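Local structure of FAA hydrolase family protein (Pseudomonas aeruginosa, 6J5Y) at residues A[178-181]-A[182-186]. The protein probably hydrolyses fumarylpyruvate, as a member of the fumarylacetoacetate hydrolase superfamily that holds a manganese ion and pyruvate in its active site. Sequence-based numbering, arbitrary orientation.
Sequences WSVA and ETVSY
Ser179 and Glu182 form a capping box at the N-terminus of helix 180-190, each side chain bonding to the backbone N-H of the other. Ser179 is the N-cap: with OG between its own backbone N and carbonyl carbon (chi1 66°), the hydroxyl turns over the first helical turn and accepts from Glu182 N at 3.2 Å, an almost straight bond with an N-H...O angle of 173°. In return, Ser179 N donates to Glu182 OE1 over 2.7 Å. The same carboxylate oxygen also accepts a hydrogen bond from Ser179 OG, so OE1 accepts twice; both donors come on its anti side but from opposite faces of the carboxylate plane, which should limit rotation of the group. The positive end of the helix dipole probably adds to the stability of the carboxylate here.

Trp178, just before the cap, lays its indole across the side chain of Tyr186, two turns further on. The pair is a T-shaped stack: the ring planes stand at 79°, and the Tyr186 edge, led by CD2, points at the indole face, with CD2 to Trp178 CE2 at 3.6 Å. Pro48 and Pro49 also touch the indole, while Asn32 OD1 accepts from Trp178 N, tying the start of the helix to neighbouring loops. Val180 and Val184, both buried, pack against strand 105-116, and Ala181 and Val184 meet Ala101 of helix 98-101.

Thr183 folds its hydroxyl back on the preceding turn. Its CG2 lies against Trp178 CB at 3.5 Å, whereas OG1 donates to Val180 O at 2.8 Å, tilted from the carbonyl plane; that oxygen also accepts the helical bond from Val184 N at 2.9 Å.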
loop_
_atom_site.group_PDB
_atom_site.type_symbol
_atom_site.label_atom_id
_atom_site.label_comp_id
_atom_site.label_asym_id
_atom_site.label_seq_id
_atom_site.Cartn_x
_atom_site.Cartn_y
_atom_site.Cartn_z
ATOM N N TRP A 178 -9.929 6.185 8.820
ATOM C CA TRP A 178 -10.687 6.493 7.581
ATOM C C TRP A 178 -10.850 5.201 6.781
ATOM O O TRP A 178 -9.877 4.721 6.224
ATOM C CB TRP A 178 -10.013 7.599 6.763
ATOM C CG TRP A 178 -10.046 8.948 7.417
ATOM C CD1 TRP A 178 -10.858 9.386 8.429
ATOM C CD2 TRP A 178 -9.228 10.066 7.055
ATOM N NE1 TRP A 178 -10.597 10.695 8.721
ATOM C CE2 TRP A 178 -9.587 11.135 7.911
ATOM C CE3 TRP A 178 -8.224 10.259 6.103
ATOM C CZ2 TRP A 178 -8.983 12.388 7.822
ATOM C CZ3 TRP A 178 -7.633 11.498 6.016
ATOM C CH2 TRP A 178 -7.994 12.534 6.880
ATOM N N SER A 179 -12.062 4.658 6.756
ATOM C CA SER A 179 -12.465 3.502 5.916
ATOM C C SER A 179 -12.061 3.754 4.459
ATOM O O SER A 179 -11.756 4.909 4.105
ATOM C CB SER A 179 -13.960 3.300 6.028
ATOM O OG SER A 179 -14.658 4.408 5.448
ATOM N N VAL A 180 -12.144 2.736 3.609
ATOM C CA VAL A 180 -11.900 2.891 2.155
ATOM C C VAL A 180 -12.733 4.073 1.651
ATOM O O VAL A 180 -12.186 4.926 0.908
ATOM C CB VAL A 180 -12.202 1.591 1.386
ATOM C CG1 VAL A 180 -12.214 1.848 -0.114
ATOM C CG2 VAL A 180 -11.198 0.499 1.739
ATOM N N ALA A 181 -14.018 4.111 2.001
ATOM C CA ALA A 181 -14.998 5.110 1.515
ATOM C C ALA A 181 -14.572 6.518 1.928
ATOM O O ALA A 181 -14.606 7.408 1.104
ATOM C CB ALA A 181 -16.378 4.787 2.057
ATOM N N GLU A 182 -14.230 6.697 3.195
ATOM C CA GLU A 182 -13.693 7.967 3.728
ATOM C C GLU A 182 -12.386 8.367 3.017
ATOM O O GLU A 182 -12.229 9.575 2.710
ATOM C CB GLU A 182 -13.456 7.796 5.219
ATOM C CG GLU A 182 -14.716 7.906 6.047
ATOM C CD GLU A 182 -14.544 7.333 7.438
ATOM O OE1 GLU A 182 -14.084 6.189 7.539
ATOM O OE2 GLU A 182 -14.841 8.035 8.405
ATOM N N THR A 183 -11.444 7.435 2.834
ATOM C CA THR A 183 -10.108 7.755 2.247
ATOM C C THR A 183 -10.322 8.215 0.802
ATOM O O THR A 183 -9.666 9.168 0.367
ATOM C CB THR A 183 -9.096 6.601 2.382
ATOM O OG1 THR A 183 -9.508 5.479 1.607
ATOM C CG2 THR A 183 -8.884 6.147 3.805
ATOM N N VAL A 184 -11.200 7.551 0.051
ATOM C CA VAL A 184 -11.497 7.944 -1.357
ATOM C C VAL A 184 -12.147 9.335 -1.380
ATOM O O VAL A 184 -11.684 10.167 -2.148
ATOM C CB VAL A 184 -12.362 6.875 -2.041
ATOM C CG1 VAL A 184 -12.988 7.356 -3.336
ATOM C CG2 VAL A 184 -11.563 5.597 -2.237
ATOM N N SER A 185 -13.186 9.579 -0.574
ATOM C CA SER A 185 -13.827 10.910 -0.443
ATOM C C SER A 185 -12.764 11.943 -0.101
ATOM O O SER A 185 -12.690 12.952 -0.805
ATOM C CB SER A 185 -14.935 10.954 0.592
ATOM O OG SER A 185 -16.078 10.317 0.078
ATOM N N TYR A 186 -11.962 11.708 0.932
ATOM C CA TYR A 186 -11.070 12.789 1.445
ATOM C C TYR A 186 -9.923 13.036 0.455
ATOM O O TYR A 186 -9.622 14.191 0.164
ATOM C CB TYR A 186 -10.657 12.530 2.892
ATOM C CG TYR A 186 -11.816 12.417 3.850
ATOM C CD1 TYR A 186 -13.071 12.923 3.536
ATOM C CD2 TYR A 186 -11.667 11.808 5.079
ATOM C CE1 TYR A 186 -14.135 12.825 4.416
ATOM C CE2 TYR A 186 -12.716 11.716 5.982
ATOM C CZ TYR A 186 -13.962 12.204 5.639
ATOM O OH TYR A 186 -15.017 12.083 6.500
#